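Local coordinates for outer membrane associated protein (PDB 6U83) that probably ties the outer membrane to the peptidoglycan through its OmpA-like domain, the part described here, and may have porin activity, at residues N84-S89 with A164-P169. Numbering follows the deposited sequence.
Sequences NFIKDS and ASVSAP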
loop_
_atom_site.group_PDB
_atom_site.type_symbol
_atom_site.label_atom_id
_atom_site.label_comp_id
_atom_site.label_asym_id
_atom_site.label_seq_id
_atom_site.Cartn_x
_atom_site.Cartn_y
_atom_site.Cartn_z
ATOM N N ASN A 84 -7.282 3.727 8.982
ATOM C CA ASN A 84 -7.479 4.553 10.172
ATOM C C ASN A 84 -6.893 5.949 9.986
ATOM O O ASN A 84 -7.442 6.936 10.495
ATOM C CB ASN A 84 -6.845 3.863 11.386
ATOM C CG ASN A 84 -7.670 4.015 12.652
ATOM O OD1 ASN A 84 -8.587 3.230 12.905
ATOM N ND2 ASN A 84 -7.342 5.019 13.463
ATOM N N PHE A 85 -5.788 6.049 9.250
ATOM C CA PHE A 85 -5.200 7.348 8.946
ATOM C C PHE A 85 -6.046 8.112 7.934
ATOM O O PHE A 85 -6.250 9.325 8.072
ATOM C CB PHE A 85 -3.781 7.131 8.431
ATOM C CG PHE A 85 -3.078 8.384 7.998
ATOM C CD1 PHE A 85 -2.603 9.281 8.929
ATOM C CD2 PHE A 85 -2.838 8.625 6.661
ATOM C CE1 PHE A 85 -1.930 10.413 8.535
ATOM C CE2 PHE A 85 -2.170 9.759 6.261
ATOM C CZ PHE A 85 -1.714 10.654 7.201
ATOM N N ILE A 86 -6.550 7.414 6.914
ATOM C CA ILE A 86 -7.406 8.046 5.916
ATOM C C ILE A 86 -8.660 8.616 6.571
ATOM O O ILE A 86 -9.051 9.758 6.307
ATOM C CB ILE A 86 -7.752 7.043 4.802
ATOM C CG1 ILE A 86 -6.498 6.701 4.004
ATOM C CG2 ILE A 86 -8.846 7.592 3.886
ATOM C CD1 ILE A 86 -6.628 5.400 3.257
ATOM N N LYS A 87 -9.307 7.833 7.440
ATOM C CA LYS A 87 -10.523 8.320 8.088
ATOM C C LYS A 87 -10.232 9.474 9.041
ATOM O O LYS A 87 -11.081 10.352 9.234
ATOM C CB LYS A 87 -11.227 7.184 8.833
ATOM C CG LYS A 87 -11.826 6.108 7.934
ATOM C CD LYS A 87 -12.787 5.184 8.699
ATOM C CE LYS A 87 -12.067 4.310 9.719
ATOM N NZ LYS A 87 -13.021 3.529 10.561
ATOM N N ASP A 88 -9.045 9.494 9.644
ATOM C CA ASP A 88 -8.723 10.572 10.569
ATOM C C ASP A 88 -8.250 11.816 9.838
ATOM O O ASP A 88 -8.562 12.936 10.253
ATOM C CB ASP A 88 -7.669 10.114 11.575
ATOM C CG ASP A 88 -8.281 9.414 12.772
ATOM O OD1 ASP A 88 -9.341 9.876 13.252
ATOM O OD2 ASP A 88 -7.707 8.400 13.231
ATOM N N SER A 89 -7.504 11.646 8.753
ATOM C CA SER A 89 -7.047 12.786 7.972
ATOM C C SER A 89 -8.130 13.361 7.075
ATOM O O SER A 89 -7.882 14.366 6.402
ATOM C CB SER A 89 -5.840 12.390 7.126
ATOM O OG SER A 89 -4.784 11.945 7.958
ATOM N N ALA A 164 0.117 1.821 -2.172
ATOM C CA ALA A 164 -0.665 3.050 -2.123
ATOM C C ALA A 164 0.059 4.047 -1.230
ATOM O O ALA A 164 0.781 3.654 -0.310
ATOM C CB ALA A 164 -2.076 2.801 -1.592
ATOM N N SER A 165 -0.150 5.336 -1.507
ATOM C CA SER A 165 0.394 6.394 -0.673
ATOM C C SER A 165 -0.574 7.569 -0.646
ATOM O O SER A 165 -1.140 7.938 -1.673
ATOM C CB SER A 165 1.773 6.842 -1.173
ATOM O OG SER A 165 1.749 7.181 -2.545
ATOM N N VAL A 166 -0.757 8.149 0.541
ATOM C CA VAL A 166 -1.578 9.339 0.731
ATOM C C VAL A 166 -0.815 10.333 1.600
ATOM O O VAL A 166 0.068 9.958 2.374
ATOM C CB VAL A 166 -2.944 8.986 1.360
ATOM C CG1 VAL A 166 -3.778 8.159 0.390
ATOM C CG2 VAL A 166 -2.746 8.222 2.643
ATOM N N SER A 167 -1.156 11.610 1.467
ATOM C CA SER A 167 -0.499 12.673 2.208
ATOM C C SER A 167 -1.535 13.554 2.881
ATOM O O SER A 167 -2.670 13.680 2.423
ATOM C CB SER A 167 0.382 13.541 1.305
ATOM O OG SER A 167 1.370 12.746 0.689
ATOM N N ALA A 168 -1.128 14.168 3.965
ATOM C CA ALA A 168 -2.019 15.059 4.684
ATOM C C ALA A 168 -1.180 15.885 5.639
ATOM O O ALA A 168 -0.095 15.448 6.041
ATOM C CB ALA A 168 -3.093 14.274 5.438
ATOM N N PRO A 169 -1.619 17.083 6.002
ATOM C CA PRO A 169 -0.892 17.849 7.016
ATOM C C PRO A 169 -0.854 17.099 8.345
ATOM O O PRO A 169 -1.710 16.259 8.637
ATOM C CB PRO A 169 -1.694 19.150 7.116
ATOM C CG PRO A 169 -2.388 19.271 5.775
ATOM C CD PRO A 169 -2.709 17.863 5.385
#
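The carbonyl oxygen of Phe85 is gripped twice by Ser89, the residue whose CB packs on Ala168 CB across the contact. Ser89 N reaches Phe85 O at 2.7 Å in the regular helical bond, and Ser89 OG adds a second at 3.0 Å, arriving 36° above the carbonyl plane. The serine hydroxyl is thereby folded back onto its own helix, over one face of the Phe85 ring near its rim; Ser89 CB meets the methyl CB of Ala168 at 3.7 Å, with OG hardly farther from it, at 3.8 Å. Phe85 stands with CG anti to its backbone nitrogen (chi1 176°), which carries the ring up to Val166. There its edge, CD2 and CE2, meets Val166 CG2 almost in the ring plane, each at 4.0 Å, while CZ lies obliquely 4.3 Å from Ala168 CB. Ile86 reaches the same valine methyl from its CG1. No hydrogen bond joins the two segments; they meet mainly through carbon atoms. Val56 and Val58 of the neighbouring strand 55-63 also touch the phenylalanine, and Val94 of strand 94-98 meets both Ile86 and Val166. Val166 and Ala168 point toward the helix, whereas the intervening Ser167 points away and its OG hydrogen-bonds Thr57 OG1. The axes of segments 84-89 and 164-169 come within 9.6 Å at 36°, and helix 73-89 so lies against the mixed sheet, an example of the alpha/beta layering of the OmpA-like fold.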